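Local coordinates for protein leucine aminopeptidase (Parabacteroides distasonis, PDB 3TC8) that binds zinc and, as a member of peptidase family M28, probably acts as an exopeptidase that removes residues from the N termini of peptides, at residues G162-E165 against F166-D169; Q300-L303 against E304-N308. All coordinates share one frame; numbering follows the deposited sequence.

Interaction 1 of 2, residues G162-E165 against F166-D169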
loop_
_atom_site.group_PDB
_atom_site.type_symbol
_atom_site.label_atom_id
_atom_site.label_comp_id
_atom_site.label_asym_id
_atom_site.label_seq_id
_atom_site.Cartn_x
_atom_site.Cartn_y
_atom_site.Cartn_z
ATOM N N GLY A 162 13.845 6.139 1.381
ATOM C CA GLY A 162 14.210 7.272 2.211
ATOM C C GLY A 162 15.508 7.052 2.949
ATOM O O GLY A 162 16.066 5.949 2.998
ATOM N N THR A 163 16.012 8.133 3.525
ATOM C CA THR A 163 17.306 8.151 4.205
ATOM C C THR A 163 17.407 6.986 5.178
ATOM O O THR A 163 16.559 6.852 6.075
ATOM C CB THR A 163 17.482 9.458 4.990
ATOM O OG1 THR A 163 17.289 10.554 4.089
ATOM C CG2 THR A 163 18.866 9.520 5.642
ATOM N N PRO A 164 18.482 6.178 5.096
ATOM C CA PRO A 164 18.616 5.068 6.042
ATOM C C PRO A 164 19.263 5.491 7.360
ATOM O O PRO A 164 19.911 6.544 7.468
ATOM C CB PRO A 164 19.492 4.083 5.283
ATOM C CG PRO A 164 20.311 4.934 4.410
ATOM C CD PRO A 164 19.454 6.084 4.002
ATOM N N GLU A 165 19.147 4.614 8.334
ATOM C CA GLU A 165 19.646 4.882 9.670
ATOM C C GLU A 165 21.127 5.189 9.704
ATOM O O GLU A 165 21.568 5.937 10.555
ATOM C CB GLU A 165 19.368 3.700 10.587
ATOM C CG GLU A 165 17.889 3.442 10.825
ATOM C CD GLU A 165 17.208 4.583 11.569
ATOM O OE1 GLU A 165 17.455 4.690 12.756
ATOM O OE2 GLU A 165 16.454 5.366 10.944
ATOM N N PHE A 166 21.896 4.631 8.759
ATOM C CA PHE A 166 23.350 4.800 8.759
ATOM C C PHE A 166 23.808 6.039 8.021
ATOM O O PHE A 166 25.024 6.276 7.953
ATOM C CB PHE A 166 24.014 3.507 8.201
ATOM C CG PHE A 166 23.534 3.096 6.833
ATOM C CD1 PHE A 166 24.002 3.692 5.692
ATOM C CD2 PHE A 166 22.632 2.065 6.687
ATOM C CE1 PHE A 166 23.574 3.303 4.445
ATOM C CE2 PHE A 166 22.185 1.654 5.436
ATOM C CZ PHE A 166 22.651 2.269 4.298
ATOM N N VAL A 167 22.897 6.848 7.492
ATOM C CA VAL A 167 23.243 8.121 6.869
ATOM C C VAL A 167 22.860 9.252 7.800
ATOM O O VAL A 167 21.733 9.355 8.247
ATOM C CB VAL A 167 22.512 8.265 5.504
ATOM C CG1 VAL A 167 22.535 9.692 4.948
ATOM C CG2 VAL A 167 23.108 7.286 4.469
ATOM N N THR A 168 23.826 10.120 8.104
ATOM C CA THR A 168 23.625 11.230 9.033
ATOM C C THR A 168 23.031 12.482 8.405
ATOM O O THR A 168 22.333 13.215 9.099
ATOM C CB THR A 168 24.936 11.562 9.764
ATOM O OG1 THR A 168 25.906 11.937 8.791
ATOM C CG2 THR A 168 25.438 10.407 10.615
ATOM N N ASP A 169 23.254 12.733 7.129
ATOM C CA ASP A 169 22.674 13.899 6.486
ATOM C C ASP A 169 21.156 13.776 6.409
ATOM O O ASP A 169 20.617 12.662 6.268
ATOM C CB ASP A 169 23.252 14.085 5.091
ATOM C CG ASP A 169 24.512 14.973 5.081
ATOM O OD1 ASP A 169 25.103 15.335 6.171
ATOM O OD2 ASP A 169 24.917 15.316 3.941
HETATM O O HOH W 1 19.539 12.214 3.745
#
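The ring of Pro164 sets its CG over the Phe166 ring where the chain reverses in a type I beta turn running from Pro164 to Val167. The turn is closed by one backbone bond, Val167 N to Pro164 O at 3.0 Å; its N-H points almost straight at the oxygen (165°), although the donor sits well above the carbonyl plane. Packing is densest on the proline. Its CG lies over one face of the Phe166 ring, 3.8 Å from the ring centroid and 21° off the normal, which meets the geometry of a CH-pi contact displaced toward the rim; the closest side-chain pair is Pro164 CG to Phe166 CZ at 3.5 Å. Phe166 reaches this place because CG stands between backbone N and carbonyl carbon (chi1 56°), folding the ring back over the proline. From the far end of the turn Val167 adds CG2, 3.7 Å from Pro164 CG, while its CG1 turns to Thr163 CG2.

Toward Asp169 the fit is looser and more polar. Thr163 CG2 comes no nearer than 3.7 Å to Asp169 O, and a water joins the two residues, 2.8 Å from Thr163 OG1 and giving a hydrogen bond to Asp169 O. Beyond the turn, Arg119 makes a cation-pi contact with Phe166, Tyr108 meets that ring edge-to-face, and Asp110 accepts a hydrogen bond from Glu165 N. The Glu165 side chain lies about 7 Å from that of the zinc ligand His281, consistent with a place at the active-site rim. Apolar and CH-pi contacts thus close the proline side, while the Asp169 end probably depends on solvent for its link to Thr163.

Interaction 2 of 2, residues Q300-L303 against E304-N308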
loop_
_atom_site.group_PDB
_atom_site.type_symbol
_atom_site.label_atom_id
_atom_site.label_comp_id
_atom_site.label_asym_id
_atom_site.label_seq_id
_atom_site.Cartn_x
_atom_site.Cartn_y
_atom_site.Cartn_z
ATOM N N GLN A 300 -11.366 -8.202 2.993
ATOM C CA GLN A 300 -12.814 -8.309 3.048
ATOM C C GLN A 300 -13.425 -7.033 3.609
ATOM O O GLN A 300 -14.510 -6.638 3.164
ATOM C CB GLN A 300 -13.224 -9.545 3.864
ATOM C CG GLN A 300 -14.709 -9.892 3.660
ATOM C CD GLN A 300 -14.993 -10.299 2.253
ATOM O OE1 GLN A 300 -14.298 -11.155 1.711
ATOM N NE2 GLN A 300 -15.958 -9.666 1.602
ATOM N N THR A 301 -12.770 -6.419 4.578
ATOM C CA THR A 301 -13.261 -5.144 5.119
ATOM C C THR A 301 -13.309 -4.083 4.036
ATOM O O THR A 301 -14.300 -3.350 3.895
ATOM C CB THR A 301 -12.426 -4.711 6.339
ATOM O OG1 THR A 301 -12.549 -5.678 7.366
ATOM C CG2 THR A 301 -12.822 -3.329 6.860
ATOM N N VAL A 302 -12.243 -3.976 3.202
ATOM C CA VAL A 302 -12.260 -2.996 2.168
ATOM C C VAL A 302 -13.391 -3.276 1.176
ATOM O O VAL A 302 -14.077 -2.357 0.721
ATOM C CB VAL A 302 -10.871 -2.893 1.464
ATOM C CG1 VAL A 302 -10.961 -2.044 0.231
ATOM C CG2 VAL A 302 -9.824 -2.360 2.427
ATOM N N LEU A 303 -13.580 -4.533 0.772
ATOM C CA LEU A 303 -14.688 -4.836 -0.136
ATOM C C LEU A 303 -16.031 -4.401 0.455
ATOM O O LEU A 303 -16.879 -3.859 -0.210
ATOM C CB LEU A 303 -14.727 -6.347 -0.455
ATOM C CG LEU A 303 -13.609 -6.850 -1.362
ATOM C CD1 LEU A 303 -13.706 -8.354 -1.507
ATOM C CD2 LEU A 303 -13.639 -6.193 -2.720
ATOM N N GLU A 304 -16.241 -4.748 1.706
ATOM C CA GLU A 304 -17.501 -4.367 2.382
ATOM C C GLU A 304 -17.762 -2.871 2.304
ATOM O O GLU A 304 -18.882 -2.449 2.050
ATOM C CB GLU A 304 -17.497 -4.859 3.813
ATOM C CG GLU A 304 -18.811 -4.599 4.583
ATOM C CD GLU A 304 -19.963 -5.501 4.126
ATOM O OE1 GLU A 304 -19.708 -6.604 3.597
ATOM O OE2 GLU A 304 -21.145 -5.145 4.365
ATOM N N VAL A 305 -16.725 -2.067 2.513
ATOM C CA VAL A 305 -16.835 -0.656 2.525
ATOM C C VAL A 305 -17.137 -0.085 1.129
ATOM O O VAL A 305 -18.042 0.767 0.936
ATOM C CB VAL A 305 -15.545 -0.100 3.134
ATOM C CG1 VAL A 305 -15.458 1.414 2.949
ATOM C CG2 VAL A 305 -15.484 -0.496 4.601
ATOM N N ILE A 306 -16.382 -0.526 0.116
ATOM C CA ILE A 306 -16.539 0.064 -1.194
ATOM C C ILE A 306 -17.812 -0.408 -1.901
ATOM O O ILE A 306 -18.341 0.317 -2.724
ATOM C CB ILE A 306 -15.289 -0.094 -2.102
ATOM C CG1 ILE A 306 -15.079 -1.568 -2.531
ATOM C CG2 ILE A 306 -14.050 0.477 -1.399
ATOM C CD1 ILE A 306 -13.896 -1.808 -3.431
ATOM N N TYR A 307 -18.270 -1.619 -1.601
ATOM C CA TYR A 307 -19.511 -2.115 -2.181
ATOM C C TYR A 307 -20.722 -1.742 -1.372
ATOM O O TYR A 307 -21.823 -1.745 -1.947
ATOM C CB TYR A 307 -19.483 -3.644 -2.271
ATOM C CG TYR A 307 -18.710 -4.173 -3.462
ATOM C CD1 TYR A 307 -17.315 -4.285 -3.448
ATOM C CD2 TYR A 307 -19.359 -4.567 -4.598
ATOM C CE1 TYR A 307 -16.618 -4.793 -4.534
ATOM C CE2 TYR A 307 -18.665 -5.057 -5.711
ATOM C CZ TYR A 307 -17.283 -5.157 -5.701
ATOM O OH TYR A 307 -16.545 -5.678 -6.720
ATOM N N ASN A 308 -20.592 -1.548 -0.069
ATOM C CA ASN A 308 -21.740 -1.681 0.794
ATOM C C ASN A 308 -21.730 -0.807 2.040
ATOM O O ASN A 308 -22.494 -1.084 2.957
ATOM C CB ASN A 308 -21.907 -3.149 1.199
ATOM C CG ASN A 308 -23.279 -3.501 1.697
ATOM O OD1 ASN A 308 -24.296 -3.000 1.179
ATOM N ND2 ASN A 308 -23.333 -4.417 2.635
HETATM O O HOH W 2 -18.154 -8.776 3.155
#
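Leu303 and Tyr307, one helical turn apart, lie side by side and point the same way, with Leu303 CD2 3.8 Å from Tyr307 CE1. The ring also meets the backbone: Leu303 O sits near the ring plane at its edge, 3.3 Å from Tyr307 CD1, and accepts the hydrogen bond from Tyr307 N at 3.0 Å. Equivalent i to i+4 bonds run from Glu304 N to Gln300 O, from Val305 N to Thr301 O and from Ile306 N to Val302 O, as expected of an alpha helix across these residues. Ile306 carries CG1 between its backbone N and carbonyl carbon (chi1 69°), which brings that atom to 3.5 Å from Val302 O.

The polar flank is built round Glu304, whose chain bends at chi2 (72°). A water gives a hydrogen bond to Glu304 OE1 at 2.7 Å and receives one from Gln300 NE2, bridging one turn. The other oxygen, OE2, accepts Asn308 ND2 at 2.9 Å from above the carboxylate plane and forms a salt bridge with Arg309.

Farther out, Gln300 OE1 is held by Phe22 N and Lys296, Gln300 NE2 also reaches Pro20 O, and Tyr307 OH bonds to Lys145 O. Helix 125-144 presents Ile138 to Val302 and Leu303, and Ile142 to Ile306 and Tyr307; helix 213-233 covers Thr301 and Val305. The helix therefore sets mostly apolar side chains against two neighbouring helices and a carboxylate on its polar flank, where the Arg309 charge and the amide and water donors probably favour the ionised form of Glu304.

How the interactions relate
Following the chain from the N terminus, strand 150-156 leads into the loop holding interaction 1, which closes its tight turn well before helix 177-184 begins. Interaction 2 comes much later, on helix 292-308 near the C terminus, and spans successive turns of that helix. The two are in series: neither encloses or crosses the other, and each joins segments adjacent in sequence. The centres of interaction 1 and interaction 2 are about 39 Å apart, on opposite sides of the chain's centre, and the nearest atoms of interactions 1 and 2 are about 25 Å apart. Residues 162-169 shape a surface loop on the zinc side, whereas residues 300-308 join the last helix to helices 125-144 and 213-233 and to strand 195-200.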